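Local atomic coordinates of 2-polyprenyl-6-methoxyphenol hydroxylase-like FAD-dependent oxidoreductase (Streptomyces sp. NRRL 11266, PDB entry 6UI5), a protein that binds flavin-adenine dinucleotide in a Rossmann-type domain and belongs to the FAD-dependent aromatic-ring hydroxylase-like oxidoreductases. Residues P42-N47 with L208-S213; E239-A244 with H259-Y264; G49-L54 with G62-T67. All coordinates share one frame; numbering follows the deposited sequence.

Contact 1: P42-N47 with L208-S213; sequences PAMAIN and LGAPLS. With FAD (flavin-adenine dinucleotide), chain C.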
loop_
_atom_site.group_PDB
_atom_site.type_symbol
_atom_site.label_atom_id
_atom_site.label_comp_id
_atom_site.label_asym_id
_atom_site.label_seq_id
_atom_site.Cartn_x
_atom_site.Cartn_y
_atom_site.Cartn_z
ATOM N N PRO A 42 -8.442 19.045 -22.766
ATOM C CA PRO A 42 -7.005 19.083 -22.433
ATOM C C PRO A 42 -6.251 17.775 -22.632
ATOM O O PRO A 42 -5.029 17.826 -22.835
ATOM C CB PRO A 42 -7.017 19.461 -20.947
ATOM C CG PRO A 42 -8.267 18.813 -20.440
ATOM C CD PRO A 42 -9.288 19.045 -21.561
ATOM N N ALA A 43 -6.916 16.616 -22.529
ATOM C CA ALA A 43 -6.211 15.337 -22.456
ATOM C C ALA A 43 -5.297 15.125 -23.656
ATOM O O ALA A 43 -5.693 15.329 -24.810
ATOM C CB ALA A 43 -7.202 14.172 -22.372
ATOM N N MET A 44 -4.071 14.682 -23.377
ATOM C CA MET A 44 -3.097 14.404 -24.419
ATOM C C MET A 44 -2.818 12.920 -24.606
ATOM O O MET A 44 -1.976 12.560 -25.434
ATOM C CB MET A 44 -1.787 15.129 -24.117
ATOM C CG MET A 44 -1.922 16.639 -24.058
ATOM S SD MET A 44 -0.304 17.429 -24.201
ATOM C CE MET A 44 0.676 16.297 -23.191
ATOM N N ALA A 45 -3.507 12.045 -23.882
ATOM C CA ALA A 45 -3.094 10.654 -23.799
ATOM C C ALA A 45 -4.313 9.749 -23.781
ATOM O O ALA A 45 -5.411 10.133 -23.372
ATOM C CB ALA A 45 -2.242 10.380 -22.548
ATOM N N ILE A 46 -4.081 8.524 -24.218
ATOM C CA ILE A 46 -5.078 7.466 -24.269
ATOM C C ILE A 46 -4.347 6.216 -23.831
ATOM O O ILE A 46 -3.300 5.888 -24.409
ATOM C CB ILE A 46 -5.646 7.292 -25.685
ATOM C CG1 ILE A 46 -6.429 8.531 -26.099
ATOM C CG2 ILE A 46 -6.470 6.041 -25.783
ATOM C CD1 ILE A 46 -7.880 8.464 -25.776
ATOM N N ASN A 47 -4.848 5.545 -22.793
ATOM C CA ASN A 47 -4.128 4.377 -22.278
ATOM C C ASN A 47 -4.561 3.090 -22.990
ATOM O O ASN A 47 -5.449 3.090 -23.856
ATOM C CB ASN A 47 -4.306 4.251 -20.767
ATOM C CG ASN A 47 -5.742 3.978 -20.357
ATOM O OD1 ASN A 47 -6.575 3.480 -21.145
ATOM N ND2 ASN A 47 -6.046 4.300 -19.103
ATOM N N LEU A 208 3.570 21.037 -16.370
ATOM C CA LEU A 208 3.725 20.352 -17.645
ATOM C C LEU A 208 3.661 21.362 -18.781
ATOM O O LEU A 208 2.671 22.085 -18.915
ATOM C CB LEU A 208 2.649 19.284 -17.846
ATOM C CG LEU A 208 2.755 18.689 -19.253
ATOM C CD1 LEU A 208 4.070 17.927 -19.402
ATOM C CD2 LEU A 208 1.569 17.799 -19.595
ATOM N N GLY A 209 4.697 21.385 -19.611
ATOM C CA GLY A 209 4.655 22.144 -20.845
ATOM C C GLY A 209 4.896 21.260 -22.051
ATOM O O GLY A 209 5.987 20.700 -22.209
ATOM N N ALA A 210 3.890 21.125 -22.912
ATOM C CA ALA A 210 3.952 20.218 -24.055
ATOM C C ALA A 210 3.516 20.964 -25.307
ATOM O O ALA A 210 2.385 21.489 -25.352
ATOM C CB ALA A 210 3.072 18.987 -23.836
ATOM N N PRO A 211 4.346 21.035 -26.334
ATOM C CA PRO A 211 3.961 21.764 -27.540
ATOM C C PRO A 211 3.223 20.868 -28.519
ATOM O O PRO A 211 3.428 19.656 -28.576
ATOM C CB PRO A 211 5.312 22.222 -28.111
ATOM C CG PRO A 211 6.340 21.911 -27.019
ATOM C CD PRO A 211 5.776 20.724 -26.325
ATOM N N LEU A 212 2.336 21.493 -29.290
ATOM C CA LEU A 212 1.527 20.775 -30.267
ATOM C C LEU A 212 2.074 21.005 -31.671
ATOM O O LEU A 212 2.557 20.073 -32.321
ATOM C CB LEU A 212 0.061 21.211 -30.180
ATOM C CG LEU A 212 -0.753 20.783 -28.951
ATOM C CD1 LEU A 212 -0.432 21.657 -27.771
ATOM C CD2 LEU A 212 -2.242 20.832 -29.249
ATOM N N SER A 213 1.977 22.236 -32.144
ATOM C CA SER A 213 2.655 22.734 -33.325
ATOM C C SER A 213 3.769 23.672 -32.875
ATOM O O SER A 213 3.863 24.010 -31.690
ATOM C CB SER A 213 1.658 23.455 -34.243
ATOM O OG SER A 213 1.137 24.622 -33.633
HETATM P PA FAD C . -17.186 16.189 -19.678
HETATM O O1A FAD C . -15.887 16.070 -20.443
HETATM O O2A FAD C . -16.996 17.203 -18.563
HETATM O O5B FAD C . -18.457 16.480 -20.701
HETATM C C5B FAD C . -19.732 16.808 -20.170
HETATM C C4B FAD C . -20.533 17.585 -21.265
HETATM O O4B FAD C . -21.781 17.806 -20.931
HETATM C C3B FAD C . -19.918 18.989 -21.468
HETATM O O3B FAD C . -19.917 19.270 -22.800
HETATM C C2B FAD C . -20.879 19.930 -20.714
HETATM O O2B FAD C . -20.661 21.308 -21.227
HETATM C C1B FAD C . -22.034 19.431 -21.060
HETATM N N9A FAD C . -23.146 19.705 -20.169
HETATM C C8A FAD C . -23.101 19.823 -18.824
HETATM N N7A FAD C . -24.363 20.004 -18.380
HETATM C C5A FAD C . -25.188 19.975 -19.455
HETATM C C6A FAD C . -26.565 20.102 -19.588
HETATM N N6A FAD C . -27.732 20.320 -18.745
HETATM N N1A FAD C . -27.140 20.043 -20.793
HETATM C C2A FAD C . -26.384 19.846 -21.895
HETATM N N3A FAD C . -25.034 19.705 -21.763
HETATM C C4A FAD C . -24.438 19.773 -20.553
HETATM N N1 FAD C . -8.410 13.062 -19.044
HETATM C C2 FAD C . -7.318 12.128 -19.444
HETATM O O2 FAD C . -7.553 11.056 -19.896
HETATM N N3 FAD C . -5.903 12.566 -19.272
HETATM C C4 FAD C . -5.622 13.893 -18.721
HETATM O O4 FAD C . -4.509 14.270 -18.575
HETATM C C4X FAD C . -6.753 14.809 -18.325
HETATM N N5 FAD C . -6.408 16.103 -17.781
HETATM C C5X FAD C . -7.498 17.021 -17.369
HETATM C C6 FAD C . -7.154 18.267 -16.839
HETATM C C7 FAD C . -8.153 19.152 -16.451
HETATM C C7M FAD C . -7.484 20.411 -15.917
HETATM C C8 FAD C . -9.510 18.820 -16.584
HETATM C C8M FAD C . -10.541 19.862 -16.133
HETATM C C9 FAD C . -9.861 17.566 -17.116
HETATM C C9A FAD C . -8.858 16.648 -17.511
HETATM N N10 FAD C . -9.217 15.291 -18.073
HETATM C C10 FAD C . -8.138 14.397 -18.483
HETATM C "C1'" FAD C . -10.642 14.946 -18.245
HETATM C "C2'" FAD C . -11.205 13.681 -17.573
HETATM O "O2'" FAD C . -10.920 12.541 -18.296
HETATM C "C3'" FAD C . -12.732 13.728 -17.562
HETATM O "O3'" FAD C . -13.159 12.713 -16.710
HETATM C "C4'" FAD C . -13.420 13.470 -18.919
HETATM O "O4'" FAD C . -13.072 14.380 -19.924
HETATM C "C5'" FAD C . -14.909 13.665 -18.608
HETATM O "O5'" FAD C . -15.711 13.084 -19.598
HETATM P P FAD C . -17.353 13.259 -19.550
HETATM O O1P FAD C . -17.897 13.135 -20.954
HETATM O O2P FAD C . -18.050 12.334 -18.571
HETATM O O3P FAD C . -17.594 14.772 -18.929
#
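M44 touches L208 and A210 where a flavin-binding loop passes the six-stranded antiparallel sheet of this FAD-dependent hydroxylase-like fold. The loop 42-47 links strand 28-31 to helix 48-55; its partner, segment 208-213, starts on strand 206-211. At the start of the loop, P42 points the CG corner of its ring at the isoalloxazine, 3.6 Å from FAD C5X; a rigid, apolar proline suits a wall beside a flat cofactor. A43 follows with its methyl over the pyrimidine end of the flavin, CB lying 3.6 Å from FAD C2, and a side chain this small lets the backbone come close to the ring.

M44 turns the other way and makes the whole contact with the strand. Its CG stands anti to the carbonyl carbon (chi1 -61°), and a bend at chi3 of -40° carries the methyl round to the sheet. M44 and L208 meet tip to tip, CE of M44 being 4.0 Å from CD2 of L208. The flexible thioether can thus reach two neighbours at once. Further along, I46 packs on L100, and N47 caps helix 48-55 by accepting from the backbone N of T50. Because side chains alternate along a strand, L208 and A210, two apart, face the same way, and the A210 methyl sits against the SD-CE bond: its CB is 3.7 Å from both SD and CE of M44.

Contact 2: E239-A244 with H259-Y264; sequences EQLGDA and HWLQHY. With FAD (flavin-adenine dinucleotide), chain C.
Within 259-264, on strand 257-271, L261 and H263 meet L241 and Q240 of segment 239-244, on helix 238-249. The strand alternates its faces. W260, one step before L261, lies on the side away from the helix and packs against E40. L261 turns toward the helix, and its CD1 meets CD2 of L241 at 3.4 Å. The two leucines cross at about a right angle, CD1 of L261 lying against both CD2 and CB of L241. With CG anti to its backbone N (chi1 164°), L241 sends its branch toward the sheet, where V219 and I180 also receive it; branched apolar residues suit this buried layer.

Q262 again faces E40, and the ring of H263 swings round to the helix at its far end. Its NE2 donates to OE1 of Q240 over 2.9 Å. This bond is bent, with an N-H...O angle of 131°, and NE2 stands above the carbonyl plane of the amide rather than within it, while the amide and imidazole planes are turned 50° apart. OE1 also accepts from the backbone N of T237 and the H263 ring stacks with F231, so OE1 has two donors, and the stack limits the tilt of the imidazole.

Y264 closes the segment on the flavin side: one ring face receives the C7M methyl of FAD, 3.5 Å from CD2, and OH bonds to the carbonyl of S221. The result is a helix packed on the back of an antiparallel sheet in the FAD-binding domain, whose other face contributes Y264 to the FAD pocket.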
loop_
_atom_site.group_PDB
_atom_site.type_symbol
_atom_site.label_atom_id
_atom_site.label_comp_id
_atom_site.label_asym_id
_atom_site.label_seq_id
_atom_site.Cartn_x
_atom_site.Cartn_y
_atom_site.Cartn_z
ATOM N N GLU A 239 -2.097 36.311 -18.096
ATOM C CA GLU A 239 -1.273 36.910 -17.052
ATOM C C GLU A 239 -1.323 36.057 -15.789
ATOM O O GLU A 239 -0.298 35.848 -15.131
ATOM C CB GLU A 239 -1.712 38.353 -16.772
ATOM C CG GLU A 239 -1.358 39.335 -17.890
ATOM C CD GLU A 239 -2.174 39.112 -19.160
ATOM O OE1 GLU A 239 -3.372 38.783 -19.034
ATOM O OE2 GLU A 239 -1.620 39.262 -20.274
ATOM N N GLN A 240 -2.502 35.508 -15.465
ATOM C CA GLN A 240 -2.612 34.619 -14.312
ATOM C C GLN A 240 -1.736 33.379 -14.482
ATOM O O GLN A 240 -1.177 32.867 -13.496
ATOM C CB GLN A 240 -4.077 34.230 -14.090
ATOM C CG GLN A 240 -4.881 35.261 -13.304
ATOM C CD GLN A 240 -6.376 35.142 -13.518
ATOM O OE1 GLN A 240 -6.842 34.307 -14.289
ATOM N NE2 GLN A 240 -7.136 36.000 -12.851
ATOM N N LEU A 241 -1.575 32.914 -15.730
ATOM C CA LEU A 241 -0.684 31.793 -16.017
ATOM C C LEU A 241 0.776 32.211 -15.938
ATOM O O LEU A 241 1.600 31.481 -15.372
ATOM C CB LEU A 241 -0.981 31.205 -17.398
ATOM C CG LEU A 241 0.124 30.303 -17.956
ATOM C CD1 LEU A 241 0.284 29.061 -17.089
ATOM C CD2 LEU A 241 -0.223 29.858 -19.346
ATOM N N GLY A 242 1.117 33.360 -16.534
ATOM C CA GLY A 242 2.469 33.872 -16.394
ATOM C C GLY A 242 2.935 33.841 -14.955
ATOM O O GLY A 242 4.035 33.373 -14.646
ATOM N N ASP A 243 2.079 34.305 -14.045
ATOM C CA ASP A 243 2.414 34.275 -12.628
ATOM C C ASP A 243 2.658 32.852 -12.157
ATOM O O ASP A 243 3.676 32.560 -11.521
ATOM C CB ASP A 243 1.297 34.928 -11.813
ATOM C CG ASP A 243 1.268 36.431 -11.966
ATOM O OD1 ASP A 243 1.603 36.934 -13.063
ATOM O OD2 ASP A 243 0.926 37.111 -10.975
ATOM N N ALA A 244 1.732 31.951 -12.471
ATOM C CA ALA A 244 1.832 30.588 -11.969
ATOM C C ALA A 244 3.066 29.877 -12.516
ATOM O O ALA A 244 3.718 29.106 -11.799
ATOM C CB ALA A 244 0.564 29.815 -12.319
ATOM N N HIS A 259 -5.332 30.848 -26.533
ATOM C CA HIS A 259 -6.506 30.369 -27.261
ATOM C C HIS A 259 -7.630 30.023 -26.296
ATOM O O HIS A 259 -8.796 30.366 -26.523
ATOM C CB HIS A 259 -6.143 29.154 -28.115
ATOM C CG HIS A 259 -4.927 29.358 -28.959
ATOM N ND1 HIS A 259 -4.950 30.096 -30.123
ATOM C CD2 HIS A 259 -3.647 28.946 -28.799
ATOM C CE1 HIS A 259 -3.739 30.121 -30.650
ATOM N NE2 HIS A 259 -2.930 29.428 -29.866
ATOM N N TRP A 260 -7.284 29.341 -25.211
ATOM C CA TRP A 260 -8.202 28.988 -24.140
ATOM C C TRP A 260 -7.354 28.519 -22.963
ATOM O O TRP A 260 -6.461 27.702 -23.137
ATOM C CB TRP A 260 -9.216 27.907 -24.574
ATOM C CG TRP A 260 -8.619 26.529 -24.786
ATOM C CD1 TRP A 260 -8.039 26.059 -25.926
ATOM C CD2 TRP A 260 -8.535 25.457 -23.820
ATOM N NE1 TRP A 260 -7.605 24.768 -25.739
ATOM C CE2 TRP A 260 -7.895 24.373 -24.458
ATOM C CE3 TRP A 260 -8.944 25.306 -22.486
ATOM C CZ2 TRP A 260 -7.644 23.145 -23.809
ATOM C CZ3 TRP A 260 -8.687 24.064 -21.827
ATOM C CH2 TRP A 260 -8.045 23.015 -22.499
ATOM N N LEU A 261 -7.620 29.061 -21.783
ATOM C CA LEU A 261 -7.055 28.558 -20.551
ATOM C C LEU A 261 -8.178 28.528 -19.519
ATOM O O LEU A 261 -9.231 29.142 -19.711
ATOM C CB LEU A 261 -5.861 29.404 -20.087
ATOM C CG LEU A 261 -4.624 29.657 -20.955
ATOM C CD1 LEU A 261 -3.555 30.330 -20.051
ATOM C CD2 LEU A 261 -4.064 28.384 -21.657
ATOM N N GLN A 262 -7.988 27.740 -18.456
ATOM C CA GLN A 262 -9.064 27.519 -17.496
ATOM C C GLN A 262 -8.498 27.324 -16.101
ATOM O O GLN A 262 -7.570 26.532 -15.926
ATOM C CB GLN A 262 -9.916 26.288 -17.855
ATOM C CG GLN A 262 -10.588 26.284 -19.224
ATOM C CD GLN A 262 -12.095 26.286 -19.146
ATOM O OE1 GLN A 262 -12.703 27.118 -18.440
ATOM N NE2 GLN A 262 -12.727 25.359 -19.885
ATOM N N HIS A 263 -9.082 28.003 -15.111
ATOM C CA HIS A 263 -8.920 27.577 -13.726
ATOM C C HIS A 263 -9.581 26.214 -13.513
ATOM O O HIS A 263 -10.663 25.940 -14.047
ATOM C CB HIS A 263 -9.526 28.600 -12.781
ATOM C CG HIS A 263 -8.828 29.921 -12.833
ATOM N ND1 HIS A 263 -7.470 30.042 -12.609
ATOM C CD2 HIS A 263 -9.282 31.165 -13.131
ATOM C CE1 HIS A 263 -7.121 31.308 -12.762
ATOM N NE2 HIS A 263 -8.202 32.007 -13.072
ATOM N N TYR A 264 -8.925 25.338 -12.750
ATOM C CA TYR A 264 -9.541 24.077 -12.338
ATOM C C TYR A 264 -9.197 23.805 -10.879
ATOM O O TYR A 264 -8.102 24.137 -10.413
ATOM C CB TYR A 264 -9.093 22.910 -13.230
ATOM C CG TYR A 264 -7.724 22.356 -12.873
ATOM C CD1 TYR A 264 -7.582 21.383 -11.887
ATOM C CD2 TYR A 264 -6.577 22.809 -13.516
ATOM C CE1 TYR A 264 -6.344 20.888 -11.543
ATOM C CE2 TYR A 264 -5.326 22.304 -13.186
ATOM C CZ TYR A 264 -5.218 21.347 -12.192
ATOM O OH TYR A 264 -3.988 20.830 -11.830
HETATM P PA FAD C . -17.186 16.189 -19.678
HETATM O O1A FAD C . -15.887 16.070 -20.443
HETATM O O2A FAD C . -16.996 17.203 -18.563
HETATM O O5B FAD C . -18.457 16.480 -20.701
HETATM C C5B FAD C . -19.732 16.808 -20.170
HETATM C C4B FAD C . -20.533 17.585 -21.265
HETATM O O4B FAD C . -21.781 17.806 -20.931
HETATM C C3B FAD C . -19.918 18.989 -21.468
HETATM O O3B FAD C . -19.917 19.270 -22.800
HETATM C C2B FAD C . -20.879 19.930 -20.714
HETATM O O2B FAD C . -20.661 21.308 -21.227
HETATM C C1B FAD C . -22.034 19.431 -21.060
HETATM N N9A FAD C . -23.146 19.705 -20.169
HETATM C C8A FAD C . -23.101 19.823 -18.824
HETATM N N7A FAD C . -24.363 20.004 -18.380
HETATM C C5A FAD C . -25.188 19.975 -19.455
HETATM C C6A FAD C . -26.565 20.102 -19.588
HETATM N N6A FAD C . -27.732 20.320 -18.745
HETATM N N1A FAD C . -27.140 20.043 -20.793
HETATM C C2A FAD C . -26.384 19.846 -21.895
HETATM N N3A FAD C . -25.034 19.705 -21.763
HETATM C C4A FAD C . -24.438 19.773 -20.553
HETATM N N1 FAD C . -8.410 13.062 -19.044
HETATM C C2 FAD C . -7.318 12.128 -19.444
HETATM O O2 FAD C . -7.553 11.056 -19.896
HETATM N N3 FAD C . -5.903 12.566 -19.272
HETATM C C4 FAD C . -5.622 13.893 -18.721
HETATM O O4 FAD C . -4.509 14.270 -18.575
HETATM C C4X FAD C . -6.753 14.809 -18.325
HETATM N N5 FAD C . -6.408 16.103 -17.781
HETATM C C5X FAD C . -7.498 17.021 -17.369
HETATM C C6 FAD C . -7.154 18.267 -16.839
HETATM C C7 FAD C . -8.153 19.152 -16.451
HETATM C C7M FAD C . -7.484 20.411 -15.917
HETATM C C8 FAD C . -9.510 18.820 -16.584
HETATM C C8M FAD C . -10.541 19.862 -16.133
HETATM C C9 FAD C . -9.861 17.566 -17.116
HETATM C C9A FAD C . -8.858 16.648 -17.511
HETATM N N10 FAD C . -9.217 15.291 -18.073
HETATM C C10 FAD C . -8.138 14.397 -18.483
HETATM C "C1'" FAD C . -10.642 14.946 -18.245
HETATM C "C2'" FAD C . -11.205 13.681 -17.573
HETATM O "O2'" FAD C . -10.920 12.541 -18.296
HETATM C "C3'" FAD C . -12.732 13.728 -17.562
HETATM O "O3'" FAD C . -13.159 12.713 -16.710
HETATM C "C4'" FAD C . -13.420 13.470 -18.919
HETATM O "O4'" FAD C . -13.072 14.380 -19.924
HETATM C "C5'" FAD C . -14.909 13.665 -18.608
HETATM O "O5'" FAD C . -15.711 13.084 -19.598
HETATM P P FAD C . -17.353 13.259 -19.550
HETATM O O1P FAD C . -17.897 13.135 -20.954
HETATM O O2P FAD C . -18.050 12.334 -18.571
HETATM O O3P FAD C . -17.594 14.772 -18.929
#

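Contact 3: G49-L54 with G62-T67; sequences GTLEML and GLREGT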
loop_
_atom_site.group_PDB
_atom_site.type_symbol
_atom_site.label_atom_id
_atom_site.label_comp_id
_atom_site.label_asym_id
_atom_site.label_seq_id
_atom_site.Cartn_x
_atom_site.Cartn_y
_atom_site.Cartn_z
ATOM N N GLY A 49 -6.213 0.344 -22.080
ATOM C CA GLY A 49 -7.588 -0.121 -21.955
ATOM C C GLY A 49 -8.560 0.686 -22.797
ATOM O O GLY A 49 -9.527 0.140 -23.348
ATOM N N THR A 50 -8.322 2.009 -22.897
ATOM C CA THR A 50 -9.154 2.861 -23.731
ATOM C C THR A 50 -8.936 2.546 -25.196
ATOM O O THR A 50 -9.888 2.534 -25.986
ATOM C CB THR A 50 -8.841 4.330 -23.453
ATOM O OG1 THR A 50 -9.117 4.619 -22.081
ATOM C CG2 THR A 50 -9.666 5.224 -24.356
ATOM N N LEU A 51 -7.688 2.278 -25.576
ATOM C CA LEU A 51 -7.423 1.856 -26.949
ATOM C C LEU A 51 -8.195 0.584 -27.317
ATOM O O LEU A 51 -8.847 0.550 -28.366
ATOM C CB LEU A 51 -5.924 1.687 -27.164
ATOM C CG LEU A 51 -5.246 3.043 -27.398
ATOM C CD1 LEU A 51 -3.714 2.992 -27.185
ATOM C CD2 LEU A 51 -5.606 3.547 -28.777
ATOM N N GLU A 52 -8.171 -0.464 -26.462
ATOM C CA GLU A 52 -8.890 -1.706 -26.809
ATOM C C GLU A 52 -10.384 -1.450 -27.003
ATOM O O GLU A 52 -10.983 -1.933 -27.968
ATOM C CB GLU A 52 -8.691 -2.835 -25.765
ATOM C CG GLU A 52 -7.318 -2.966 -25.072
ATOM C CD GLU A 52 -7.241 -4.108 -23.989
ATOM O OE1 GLU A 52 -6.214 -4.826 -23.993
ATOM O OE2 GLU A 52 -8.184 -4.297 -23.159
ATOM N N MET A 53 -11.003 -0.679 -26.097
ATOM C CA MET A 53 -12.429 -0.382 -26.235
ATOM C C MET A 53 -12.739 0.405 -27.497
ATOM O O MET A 53 -13.827 0.252 -28.062
ATOM C CB MET A 53 -12.933 0.407 -25.033
ATOM C CG MET A 53 -13.004 -0.414 -23.789
ATOM S SD MET A 53 -13.774 0.529 -22.494
ATOM C CE MET A 53 -12.318 1.244 -21.701
ATOM N N LEU A 54 -11.822 1.278 -27.935
ATOM C CA LEU A 54 -12.049 1.984 -29.193
ATOM C C LEU A 54 -11.753 1.085 -30.384
ATOM O O LEU A 54 -12.374 1.243 -31.442
ATOM C CB LEU A 54 -11.201 3.258 -29.276
ATOM C CG LEU A 54 -11.385 4.420 -28.296
ATOM C CD1 LEU A 54 -10.237 5.439 -28.421
ATOM C CD2 LEU A 54 -12.666 5.130 -28.583
ATOM N N GLY A 62 -5.893 5.028 -36.873
ATOM C CA GLY A 62 -6.135 6.323 -37.477
ATOM C C GLY A 62 -5.816 7.382 -36.455
ATOM O O GLY A 62 -5.056 8.314 -36.715
ATOM N N LEU A 63 -6.376 7.206 -35.260
ATOM C CA LEU A 63 -5.879 7.939 -34.108
ATOM C C LEU A 63 -4.456 7.522 -33.747
ATOM O O LEU A 63 -3.712 8.318 -33.162
ATOM C CB LEU A 63 -6.802 7.719 -32.924
ATOM C CG LEU A 63 -8.198 8.342 -32.891
ATOM C CD1 LEU A 63 -8.854 7.856 -31.617
ATOM C CD2 LEU A 63 -8.144 9.865 -32.884
ATOM N N ARG A 64 -4.059 6.283 -34.069
ATOM C CA ARG A 64 -2.752 5.797 -33.632
ATOM C C ARG A 64 -1.619 6.300 -34.534
ATOM O O ARG A 64 -0.559 6.694 -34.035
ATOM C CB ARG A 64 -2.757 4.262 -33.555
ATOM C CG ARG A 64 -3.221 3.696 -32.205
ATOM C CD ARG A 64 -2.840 2.182 -31.966
ATOM N NE ARG A 64 -3.642 1.286 -32.794
ATOM C CZ ARG A 64 -4.607 0.497 -32.343
ATOM N NH1 ARG A 64 -4.870 0.432 -31.047
ATOM N NH2 ARG A 64 -5.300 -0.238 -33.204
ATOM N N GLU A 65 -1.819 6.311 -35.855
ATOM C CA GLU A 65 -0.721 6.616 -36.766
ATOM C C GLU A 65 -0.182 8.012 -36.511
ATOM O O GLU A 65 -0.943 8.961 -36.308
ATOM C CB GLU A 65 -1.166 6.503 -38.228
ATOM C CG GLU A 65 -0.200 7.139 -39.256
ATOM C CD GLU A 65 0.992 6.250 -39.603
ATOM O OE1 GLU A 65 1.135 5.164 -38.999
ATOM O OE2 GLU A 65 1.785 6.638 -40.488
ATOM N N GLY A 66 1.150 8.122 -36.515
ATOM C CA GLY A 66 1.836 9.388 -36.377
ATOM C C GLY A 66 2.020 9.881 -34.959
ATOM O O GLY A 66 2.808 10.816 -34.741
ATOM N N THR A 67 1.322 9.291 -33.986
ATOM C CA THR A 67 1.379 9.755 -32.608
ATOM C C THR A 67 2.415 8.960 -31.830
ATOM O O THR A 67 2.651 7.780 -32.099
ATOM C CB THR A 67 0.018 9.630 -31.928
ATOM O OG1 THR A 67 -0.346 8.247 -31.849
ATOM C CG2 THR A 67 -1.054 10.418 -32.696
#
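L51 and R64 bury the most surface here, joining helix 48-55 to the loop that follows it. CD2 of L51 comes within 3.9 Å of NH1 of R64 and 4.2 Å of its CG, approaching the guanidinium at a slant. The leucine therefore touches both the aliphatic root and the charged end of the arginine. A bend at chi3 (-72°) folds the arginine back so that these two parts flank the same methyl. Arginine suits the place because its methylenes can pack on a buried leucine while its nitrogens find carboxylates: NH1 forms a salt bridge with E90 and NH2 another with D55, the residue that ends the helix. The two acids would be expected to ease the repulsion between R64 and nearby K409.

L63 adds a looser apolar contact, its CD1 lying 4.2 Å from CD1 of L54. Both leucines also pack on L100 of helix 97-110, so they share one hydrophobic seam among three elements. The L51-R64 and L54-L63 pairs together tie helix 48-55 to the chain that returns toward strand 69-75.

The R64 backbone is fixed as well. Its carbonyl O accepts from T67 N and, at 2.7 Å, from T67 OG1, both arriving from the same face of the carbonyl plane. G66 takes positive phi (83°), which glycine adopts readily, in the type II beta turn from R64 to T67.

Contacts 1 and 2 both reach the antiparallel sheet and the flavin, and they touch where P42 N lies 4.0 Å from W260 CH2. Contact 3, nested inside the loop closed by contact 1, meets it through I46 CG2 and L51 CG, 3.6 Å apart; N47 of contact 1 also caps helix 48-55, which carries contact 3. Contacts 2 and 3 stay about 16 Å apart at their nearest atoms. Contact 1 is a surface contact, purely apolar, beside the flavin. Contact 2, partly buried, combines a leucine pair with a histidine-glutamine hydrogen bond. Contact 3 is buried: its interior packing is aliphatic, with the arginine's charge turned to acids outside the two segments.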